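Demethyldecarbamoylnovobiocin O-methyltransferase (Streptomyces caeruleus, PDB 2WK1) transfers a methyl group from S-adenosyl-L-methionine to the 4-hydroxyl of the noviose sugar, the penultimate step in the biosynthesis of the gyrase inhibitor novobiocin. Local coordinates at residues 139-145 / 192-198; 116-122 / 176-181; 146-150 / 218-222. One frame throughout, in Å; residues are numbered along the deposited sequence.

In the fold
The three contacts all touch one S-adenosyl-L-homocysteine molecule in a Rossmann-like methyltransferase domain. Interaction 1 pairs strands 138-142 and 191-195, the latter outermost in the sheet of this chain, and its loops reach the ribose and adenine. Interaction 2, centred about 12 Å from it, packs helix 174-183 on helix 119-130 and the turn before it; the two helices precede those two strands in the chain. Interaction 3, about 13 Å from interaction 1 and about 20 Å from interaction 2 between centres, joins the loop after strand 138-142 to the start of helix 220-230. Along the chain the segments run 116-122, 139-145, 146-150, 176-181, 192-198 and 218-222, each contact crossing the other two, so distant parts of the sequence converge on the cofactor product.

Interaction 1: residues 139-145 / 192-198; sequences WVADSFQ and RFLPGWF. With SAH (S-adenosyl-L-homocysteine), chain B.
Val-140 and Leu-194 lie at the heart of a parallel strand pair: Val-140 N gives a 2.8 Å hydrogen bond to Arg-192 O, and Leu-194 N returns one to Val-140 O, almost straight at 175°. Asp-142 N to Leu-194 O is longer, 3.3 Å, and Gly-196 N to Asp-142 O closes the pairing. Packing is close where buried Trp-139 and Ala-141 meet Leu-194, with Trp-139 CE3 3.8 Å from Leu-194 CD1, and where Ser-143 CB sits over the six-membered ring of Trp-197, 3.7 Å from its centroid. The exposed ends are looser. Arg-192 CB still covers the Trp-139 ring face, but the chain bends at chi3 (68°) and brings NE over CH2 alone, guanidinium and ring planes 26° apart; at the other end a water accepts from Gln-145 NE2 and Trp-197 NE1. At the strand ends and just beyond, the chain grips S-adenosyl-L-homocysteine: O3' donates to Asp-142 OD2 at 2.6 Å and O2' to Asp-142 OD1 at 2.8 Å, Phe-198 N donates to adenine N1, and one face of the Phe-198 ring lies against the base, N1 over its centre. An acidic residue ending the second strand and holding both ribose hydroxyls is a hallmark of the Rossmann-like class I methyltransferase site.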
# COMPACT_ATOMS: atom_id res chain seq x y z
N TRP A 139 4.25 13.58 -16.82
CA TRP A 139 5.64 13.92 -17.04
C TRP A 139 6.38 14.01 -15.72
O TRP A 139 5.96 14.69 -14.78
CB TRP A 139 5.76 15.22 -17.79
CG TRP A 139 5.15 15.21 -19.17
CD1 TRP A 139 3.86 15.48 -19.49
CD2 TRP A 139 5.82 14.89 -20.40
NE1 TRP A 139 3.67 15.37 -20.84
CE2 TRP A 139 4.85 15.01 -21.42
CE3 TRP A 139 7.12 14.55 -20.73
CZ2 TRP A 139 5.16 14.78 -22.76
CZ3 TRP A 139 7.42 14.31 -22.08
CH2 TRP A 139 6.45 14.43 -23.05
N VAL A 140 7.48 13.27 -15.65
CA VAL A 140 8.27 13.07 -14.45
C VAL A 140 9.61 13.77 -14.66
O VAL A 140 10.49 13.24 -15.34
CB VAL A 140 8.46 11.56 -14.15
CG1 VAL A 140 9.24 11.34 -12.87
CG2 VAL A 140 7.13 10.82 -14.12
N ALA A 141 9.74 15.00 -14.16
CA ALA A 141 10.89 15.86 -14.43
C ALA A 141 11.81 15.97 -13.22
O ALA A 141 11.38 16.42 -12.15
CB ALA A 141 10.45 17.23 -14.90
N ASP A 142 13.06 15.55 -13.36
CA ASP A 142 14.01 15.59 -12.28
C ASP A 142 15.41 15.45 -12.84
O ASP A 142 15.61 14.87 -13.91
CB ASP A 142 13.77 14.42 -11.30
CG ASP A 142 14.29 14.70 -9.92
OD1 ASP A 142 15.50 14.60 -9.67
OD2 ASP A 142 13.45 15.09 -9.06
N SER A 143 16.39 15.92 -12.09
CA SER A 143 17.78 15.60 -12.40
C SER A 143 18.11 14.12 -12.23
O SER A 143 19.02 13.62 -12.88
CB SER A 143 18.72 16.39 -11.52
OG SER A 143 18.60 15.93 -10.19
N PHE A 144 17.38 13.45 -11.35
CA PHE A 144 17.66 12.10 -10.88
C PHE A 144 19.05 12.04 -10.26
O PHE A 144 19.62 10.98 -10.15
CB PHE A 144 17.40 11.07 -11.99
CG PHE A 144 15.98 11.10 -12.48
CD1 PHE A 144 14.96 10.55 -11.71
CD2 PHE A 144 15.65 11.70 -13.69
CE1 PHE A 144 13.65 10.61 -12.12
CE2 PHE A 144 14.33 11.72 -14.13
CZ PHE A 144 13.34 11.19 -13.33
N GLN A 145 19.53 13.21 -9.80
CA GLN A 145 20.85 13.38 -9.19
C GLN A 145 20.77 14.33 -7.99
O GLN A 145 21.80 14.79 -7.49
CB GLN A 145 21.85 14.00 -10.22
CG GLN A 145 22.05 13.17 -11.48
CD GLN A 145 23.20 13.64 -12.40
OE1 GLN A 145 23.60 12.90 -13.30
NE2 GLN A 145 23.72 14.82 -12.17
N ARG A 192 6.00 9.59 -18.88
CA ARG A 192 7.15 10.03 -19.61
C ARG A 192 8.10 10.76 -18.69
O ARG A 192 7.69 11.43 -17.75
CB ARG A 192 6.73 10.91 -20.80
CG ARG A 192 6.01 10.09 -21.86
CD ARG A 192 5.79 10.79 -23.19
NE ARG A 192 7.08 11.01 -23.84
CZ ARG A 192 7.24 11.28 -25.12
NH1 ARG A 192 6.19 11.36 -25.89
NH2 ARG A 192 8.45 11.50 -25.61
N PHE A 193 9.39 10.65 -18.97
CA PHE A 193 10.44 11.14 -18.10
C PHE A 193 11.21 12.25 -18.78
O PHE A 193 11.52 12.18 -19.98
CB PHE A 193 11.39 10.00 -17.69
CG PHE A 193 10.76 8.97 -16.83
CD1 PHE A 193 9.92 8.01 -17.37
CD2 PHE A 193 10.94 8.98 -15.46
CE1 PHE A 193 9.33 7.08 -16.59
CE2 PHE A 193 10.31 8.05 -14.65
CZ PHE A 193 9.48 7.11 -15.23
N LEU A 194 11.56 13.27 -18.01
CA LEU A 194 12.38 14.37 -18.47
C LEU A 194 13.59 14.45 -17.53
O LEU A 194 13.59 15.21 -16.56
CB LEU A 194 11.60 15.69 -18.44
CG LEU A 194 10.52 15.86 -19.47
CD1 LEU A 194 9.58 16.98 -19.10
CD2 LEU A 194 11.16 16.09 -20.84
N PRO A 195 14.62 13.64 -17.80
CA PRO A 195 15.79 13.62 -16.96
C PRO A 195 16.71 14.74 -17.29
O PRO A 195 17.02 14.96 -18.47
CB PRO A 195 16.43 12.26 -17.28
CG PRO A 195 16.09 12.03 -18.69
CD PRO A 195 14.70 12.63 -18.88
N GLY A 196 17.22 15.41 -16.25
CA GLY A 196 18.24 16.46 -16.39
C GLY A 196 17.91 17.68 -15.55
O GLY A 196 16.88 17.72 -14.86
N TRP A 197 18.81 18.65 -15.56
CA TRP A 197 18.57 19.88 -14.86
C TRP A 197 17.44 20.64 -15.56
O TRP A 197 17.40 20.69 -16.78
CB TRP A 197 19.86 20.72 -14.84
CG TRP A 197 20.99 19.96 -14.22
CD1 TRP A 197 22.13 19.52 -14.84
CD2 TRP A 197 21.08 19.48 -12.88
NE1 TRP A 197 22.91 18.81 -13.97
CE2 TRP A 197 22.29 18.77 -12.76
CE3 TRP A 197 20.25 19.59 -11.76
CZ2 TRP A 197 22.69 18.17 -11.56
CZ3 TRP A 197 20.64 18.97 -10.58
CH2 TRP A 197 21.84 18.27 -10.49
N PHE A 198 16.54 21.24 -14.79
CA PHE A 198 15.40 21.95 -15.38
C PHE A 198 15.83 23.01 -16.40
O PHE A 198 15.17 23.18 -17.42
CB PHE A 198 14.52 22.65 -14.32
CG PHE A 198 13.90 21.71 -13.32
CD1 PHE A 198 13.59 20.40 -13.65
CD2 PHE A 198 13.62 22.17 -12.04
CE1 PHE A 198 13.07 19.56 -12.69
CE2 PHE A 198 13.08 21.32 -11.10
CZ PHE A 198 12.83 20.03 -11.42
N SAH B . 7.85 15.74 -5.01
CA SAH B . 8.74 14.79 -4.26
CB SAH B . 9.80 15.57 -3.48
CG SAH B . 10.78 16.33 -4.37
SD SAH B . 12.37 16.55 -3.55
C SAH B . 7.92 13.84 -3.43
O SAH B . 8.42 13.27 -2.45
OXT SAH B . 6.78 13.58 -3.78
C5' SAH B . 13.16 17.74 -4.65
C4' SAH B . 13.51 17.14 -6.03
O4' SAH B . 13.81 18.23 -6.93
C3' SAH B . 14.70 16.18 -6.03
O3' SAH B . 14.37 14.90 -6.59
C2' SAH B . 15.75 16.94 -6.88
O2' SAH B . 16.62 16.11 -7.65
C1' SAH B . 14.88 17.82 -7.79
N9 SAH B . 15.48 19.07 -8.28
C8 SAH B . 15.55 20.23 -7.57
N7 SAH B . 16.03 21.23 -8.35
C5 SAH B . 16.23 20.70 -9.58
C6 SAH B . 16.66 21.22 -10.85
N6 SAH B . 17.01 22.49 -10.98
N1 SAH B . 16.70 20.37 -11.89
C2 SAH B . 16.31 19.09 -11.79
N3 SAH B . 15.90 18.53 -10.65
C4 SAH B . 15.83 19.31 -9.55
O HOH W 1 25.07 16.32 -14.02

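Interaction 2: residues 116-122 / 176-181; sequences WRGGACI and EVRRNF. With SAH (S-adenosyl-L-homocysteine), chain B.
Asn-180 ND2 donates to the backbone oxygen of Arg-117 at 2.9 Å in a nearly straight bond, 172° at the hydrogen. The donor lies in the carbonyl plane, on a lone pair of Arg-117 O, and that oxygen is almost in the Asn-180 amide plane, so both flat groups are well aligned for the bond. A second polar link runs through water, which accepts from Arg-117 NE and donates to Glu-176 OE2 at 2.7 Å. The direct separation, 4.4 Å between Arg-117 NE and Glu-176 OE2, exceeds a salt bridge, and the carboxylate oxygen lies well out of the guanidinium plane. The outer nitrogens of Arg-117 bond to the backbone oxygens of Pro-79, Ala-80 and Ala-82, while its CG rests over the Trp-116 ring.

Inward, Val-177 puts its methyls on the turn, CG2 3.2 Å from Trp-116 O and CG1 near the CA of Gly-118, the N-cap of helix 119-130. The apolar cluster follows with Phe-181: Ile-122 CG1 stands over the centre of its ring, 3.5 Å from the centroid and 2° off the normal, and Cys-121 CB approaches the ring edge. Ile-122 holds CG1 anti to its carbonyl carbon (chi1 -67°), which carries the branch over the aromatic face, and its CD1 runs on to Asn-180. At the start of segment 116-122, Trp-116 N donates to O3' of S-adenosyl-L-homocysteine at 3.1 Å. Side-chain amide, bridging water and buried hydrocarbon thus tie helix 174-183 to the turn that leads into helix 119-130, which is consistent with helix 174-183 fixing the turn whose Trp-116 N donates to O3'.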
# COMPACT_ATOMS: atom_id res chain seq x y z
N TRP A 116 11.78 13.16 -6.46
CA TRP A 116 12.39 12.27 -5.46
C TRP A 116 12.11 10.81 -5.82
O TRP A 116 12.49 10.39 -6.93
CB TRP A 116 11.92 12.65 -4.04
CG TRP A 116 12.68 12.02 -2.95
CD1 TRP A 116 14.03 12.02 -2.80
CD2 TRP A 116 12.14 11.40 -1.76
NE1 TRP A 116 14.39 11.41 -1.62
CE2 TRP A 116 13.25 11.01 -0.96
CE3 TRP A 116 10.85 11.10 -1.31
CZ2 TRP A 116 13.10 10.38 0.26
CZ3 TRP A 116 10.71 10.49 -0.08
CH2 TRP A 116 11.82 10.12 0.69
N ARG A 117 11.51 10.01 -4.94
CA ARG A 117 11.25 8.61 -5.22
C ARG A 117 10.08 8.36 -6.18
O ARG A 117 9.86 7.23 -6.61
CB ARG A 117 11.03 7.84 -3.93
CG ARG A 117 12.29 7.78 -3.04
CD ARG A 117 11.94 7.18 -1.69
NE ARG A 117 13.13 7.01 -0.86
CZ ARG A 117 13.10 6.87 0.46
NH1 ARG A 117 11.97 6.84 1.11
NH2 ARG A 117 14.23 6.78 1.14
N GLY A 118 9.37 9.43 -6.54
CA GLY A 118 8.35 9.38 -7.56
C GLY A 118 6.92 9.30 -7.12
O GLY A 118 6.03 9.28 -7.97
N GLY A 119 6.67 9.29 -5.82
CA GLY A 119 5.33 9.02 -5.34
C GLY A 119 4.22 9.96 -5.77
O GLY A 119 3.10 9.53 -6.00
N ALA A 120 4.51 11.26 -5.85
CA ALA A 120 3.47 12.21 -6.32
C ALA A 120 3.08 11.94 -7.77
O ALA A 120 1.90 12.00 -8.14
CB ALA A 120 3.95 13.65 -6.15
N CYS A 121 4.07 11.60 -8.59
CA CYS A 121 3.83 11.25 -9.97
C CYS A 121 3.14 9.90 -10.13
O CYS A 121 2.30 9.74 -11.02
CB CYS A 121 5.10 11.27 -10.80
SG CYS A 121 5.86 12.85 -10.97
N ILE A 122 3.45 8.94 -9.26
CA ILE A 122 2.73 7.68 -9.24
C ILE A 122 1.28 7.93 -8.94
O ILE A 122 0.41 7.36 -9.58
CB ILE A 122 3.39 6.69 -8.25
CG1 ILE A 122 4.78 6.29 -8.74
CG2 ILE A 122 2.52 5.45 -8.02
CD1 ILE A 122 5.65 5.60 -7.69
N GLU A 176 15.53 3.72 -10.10
CA GLU A 176 14.75 3.54 -8.88
C GLU A 176 13.33 4.07 -9.02
O GLU A 176 12.37 3.39 -8.63
CB GLU A 176 15.48 4.18 -7.70
CG GLU A 176 14.73 3.97 -6.36
CD GLU A 176 15.55 4.34 -5.13
OE1 GLU A 176 16.79 4.35 -5.18
OE2 GLU A 176 14.92 4.64 -4.10
N VAL A 177 13.18 5.24 -9.62
CA VAL A 177 11.84 5.79 -9.85
C VAL A 177 11.02 4.90 -10.77
O VAL A 177 9.85 4.63 -10.52
CB VAL A 177 11.90 7.25 -10.32
CG1 VAL A 177 10.50 7.77 -10.68
CG2 VAL A 177 12.59 8.14 -9.27
N ARG A 178 11.63 4.45 -11.87
CA ARG A 178 10.96 3.53 -12.76
C ARG A 178 10.51 2.24 -12.05
O ARG A 178 9.40 1.75 -12.28
CB ARG A 178 11.83 3.21 -13.97
CG ARG A 178 11.90 4.35 -14.95
CD ARG A 178 12.93 4.05 -16.05
NE ARG A 178 12.83 5.09 -17.05
CZ ARG A 178 12.01 5.06 -18.08
NH1 ARG A 178 11.26 4.00 -18.30
NH2 ARG A 178 12.00 6.09 -18.91
N ARG A 179 11.40 1.68 -11.25
CA ARG A 179 11.06 0.50 -10.49
C ARG A 179 9.87 0.77 -9.57
O ARG A 179 8.99 -0.07 -9.43
CB ARG A 179 12.26 -0.01 -9.67
CG ARG A 179 12.00 -1.29 -8.91
N ASN A 180 9.85 1.93 -8.94
CA ASN A 180 8.74 2.27 -8.05
C ASN A 180 7.42 2.33 -8.83
O ASN A 180 6.40 1.79 -8.37
CB ASN A 180 9.03 3.57 -7.31
CG ASN A 180 10.11 3.42 -6.28
OD1 ASN A 180 10.44 2.29 -5.88
ND2 ASN A 180 10.69 4.52 -5.84
N PHE A 181 7.41 2.94 -10.02
CA PHE A 181 6.21 2.91 -10.85
C PHE A 181 5.80 1.46 -11.17
O PHE A 181 4.62 1.09 -11.12
CB PHE A 181 6.41 3.65 -12.17
CG PHE A 181 6.10 5.11 -12.13
CD1 PHE A 181 7.04 6.04 -11.76
CD2 PHE A 181 4.84 5.58 -12.53
CE1 PHE A 181 6.75 7.38 -11.74
CE2 PHE A 181 4.55 6.93 -12.51
CZ PHE A 181 5.49 7.83 -12.14
N SAH B . 7.85 15.74 -5.01
CA SAH B . 8.74 14.79 -4.26
CB SAH B . 9.80 15.57 -3.48
CG SAH B . 10.78 16.33 -4.37
SD SAH B . 12.37 16.55 -3.55
C SAH B . 7.92 13.84 -3.43
O SAH B . 8.42 13.27 -2.45
OXT SAH B . 6.78 13.58 -3.78
C5' SAH B . 13.16 17.74 -4.65
C4' SAH B . 13.51 17.14 -6.03
O4' SAH B . 13.81 18.23 -6.93
C3' SAH B . 14.70 16.18 -6.03
O3' SAH B . 14.37 14.90 -6.59
C2' SAH B . 15.75 16.94 -6.88
O2' SAH B . 16.62 16.11 -7.65
C1' SAH B . 14.88 17.82 -7.79
N9 SAH B . 15.48 19.07 -8.28
C8 SAH B . 15.55 20.23 -7.57
N7 SAH B . 16.03 21.23 -8.35
C5 SAH B . 16.23 20.70 -9.58
C6 SAH B . 16.66 21.22 -10.85
N6 SAH B . 17.01 22.49 -10.98
N1 SAH B . 16.70 20.37 -11.89
C2 SAH B . 16.31 19.09 -11.79
N3 SAH B . 15.90 18.53 -10.65
C4 SAH B . 15.83 19.31 -9.55
O HOH W 2 15.68 6.22 -2.04

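Interaction 3: residues 146-150 / 218-222; sequences GIPDV and DLYES. With SAH (S-adenosyl-L-homocysteine), chain B.
The adenine end of the cofactor pocket, in this Rossmann-like methyltransferase fold, is where Ile-147 and Pro-148 meet Leu-219 at the N-cap of helix 220-230. No direct hydrogen bond joins the two segments; the centre of the contact is hydrocarbon. Leu-219 CD1 is its hub, touching Ile-147 CG2 at 3.7 Å, Pro-148 CG and Val-150 CG1. The three approaches differ. Pro-148 and Leu-219 point at each other tip to tip, Val-150 and Leu-219 slide past in opposite directions, and Ile-147 crosses at a slant. Leu-219 keeps CG beside its backbone N (chi1 -58°) and its outer chain extended (chi2 178°), a shape that carries CD1 up to all three. Met-161 and Asp-158 of helix 156-161 also touch this leucine.

Toward the ligand, Ile-147 CD1 lies 3.6 Å from Asp-218 OD2, the two side chains crossing at about a right angle. That same oxygen is 3.4 Å from C5' of S-adenosyl-L-homocysteine, and the Asp-218 side chain also touches Asp-244, a predicted magnesium ligand. Pro-148 CD packs against the purine, 3.6 Å from N7, while Trp-197 touches the proline as well. Ser-222 OG donates to N7 at 2.8 Å, so the imidazole part of the base has a polar partner on the helix and an apolar one on the loop.

Away from the ligand, Val-150 CG1 comes within 3.4 Å of Glu-221 OE1, and a single water there donates both to that carboxylate oxygen and, at 2.9 Å, to Val-150 O.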
# COMPACT_ATOMS: atom_id res chain seq x y z
N GLY A 146 19.56 14.63 -7.52
CA GLY A 146 19.39 15.56 -6.43
C GLY A 146 19.42 17.03 -6.85
O GLY A 146 19.36 17.41 -8.01
N ILE A 147 19.46 17.88 -5.84
CA ILE A 147 19.43 19.32 -6.01
C ILE A 147 20.78 19.80 -6.59
O ILE A 147 21.82 19.32 -6.18
CB ILE A 147 19.14 19.96 -4.64
CG1 ILE A 147 17.71 19.60 -4.17
CG2 ILE A 147 19.34 21.48 -4.67
CD1 ILE A 147 17.36 20.14 -2.77
N PRO A 148 20.76 20.75 -7.54
CA PRO A 148 22.04 21.24 -8.09
C PRO A 148 22.80 22.04 -7.07
O PRO A 148 22.20 22.65 -6.19
CB PRO A 148 21.61 22.15 -9.25
CG PRO A 148 20.20 22.61 -8.86
CD PRO A 148 19.60 21.40 -8.19
N ASP A 149 24.13 21.99 -7.17
CA ASP A 149 24.98 22.89 -6.42
C ASP A 149 25.03 24.21 -7.17
O ASP A 149 25.63 24.29 -8.24
CB ASP A 149 26.38 22.27 -6.32
CG ASP A 149 27.36 23.12 -5.54
OD1 ASP A 149 27.05 24.28 -5.23
OD2 ASP A 149 28.45 22.60 -5.22
N VAL A 150 24.34 25.23 -6.65
CA VAL A 150 24.14 26.47 -7.39
C VAL A 150 25.42 27.30 -7.55
O VAL A 150 25.47 28.16 -8.43
CB VAL A 150 22.99 27.35 -6.80
CG1 VAL A 150 21.67 26.57 -6.83
CG2 VAL A 150 23.28 27.85 -5.41
N ASP A 218 12.55 22.95 -4.67
CA ASP A 218 13.29 23.43 -3.48
C ASP A 218 14.09 24.73 -3.54
O ASP A 218 14.37 25.28 -2.49
CB ASP A 218 14.21 22.32 -2.94
CG ASP A 218 13.46 21.25 -2.16
OD1 ASP A 218 12.51 21.57 -1.40
OD2 ASP A 218 13.83 20.08 -2.31
N LEU A 219 14.44 25.22 -4.73
CA LEU A 219 15.28 26.41 -4.89
C LEU A 219 14.60 27.51 -5.64
O LEU A 219 13.69 27.25 -6.43
CB LEU A 219 16.53 26.06 -5.71
CG LEU A 219 17.45 24.97 -5.24
CD1 LEU A 219 18.59 24.77 -6.26
CD2 LEU A 219 17.95 25.34 -3.89
N TYR A 220 15.05 28.74 -5.43
CA TYR A 220 14.59 29.86 -6.24
C TYR A 220 14.81 29.56 -7.70
O TYR A 220 13.90 29.74 -8.53
CB TYR A 220 15.32 31.15 -5.85
CG TYR A 220 15.06 32.33 -6.76
CD1 TYR A 220 15.78 32.51 -7.92
CD2 TYR A 220 14.08 33.25 -6.44
CE1 TYR A 220 15.55 33.59 -8.75
CE2 TYR A 220 13.83 34.34 -7.25
CZ TYR A 220 14.56 34.50 -8.41
OH TYR A 220 14.34 35.59 -9.23
N GLU A 221 16.01 29.11 -8.05
CA GLU A 221 16.30 28.95 -9.47
C GLU A 221 15.48 27.86 -10.13
O GLU A 221 15.01 28.03 -11.25
CB GLU A 221 17.79 28.81 -9.73
CG GLU A 221 18.49 27.58 -9.30
CD GLU A 221 19.82 27.51 -10.06
OE1 GLU A 221 20.77 28.21 -9.66
OE2 GLU A 221 19.87 26.83 -11.10
N SER A 222 15.29 26.76 -9.41
CA SER A 222 14.49 25.67 -9.90
C SER A 222 13.06 26.11 -10.13
O SER A 222 12.44 25.77 -11.14
CB SER A 222 14.53 24.50 -8.94
OG SER A 222 15.86 24.04 -8.73
N SAH B . 7.85 15.74 -5.01
CA SAH B . 8.74 14.79 -4.26
CB SAH B . 9.80 15.57 -3.48
CG SAH B . 10.78 16.33 -4.37
SD SAH B . 12.37 16.55 -3.55
C SAH B . 7.92 13.84 -3.43
O SAH B . 8.42 13.27 -2.45
OXT SAH B . 6.78 13.58 -3.78
C5' SAH B . 13.16 17.74 -4.65
C4' SAH B . 13.51 17.14 -6.03
O4' SAH B . 13.81 18.23 -6.93
C3' SAH B . 14.70 16.18 -6.03
O3' SAH B . 14.37 14.90 -6.59
C2' SAH B . 15.75 16.94 -6.88
O2' SAH B . 16.62 16.11 -7.65
C1' SAH B . 14.88 17.82 -7.79
N9 SAH B . 15.48 19.07 -8.28
C8 SAH B . 15.55 20.23 -7.57
N7 SAH B . 16.03 21.23 -8.35
C5 SAH B . 16.23 20.70 -9.58
C6 SAH B . 16.66 21.22 -10.85
N6 SAH B . 17.01 22.49 -10.98
N1 SAH B . 16.70 20.37 -11.89
C2 SAH B . 16.31 19.09 -11.79
N3 SAH B . 15.90 18.53 -10.65
C4 SAH B . 15.83 19.31 -9.55
O HOH W 3 23.42 28.85 -10.30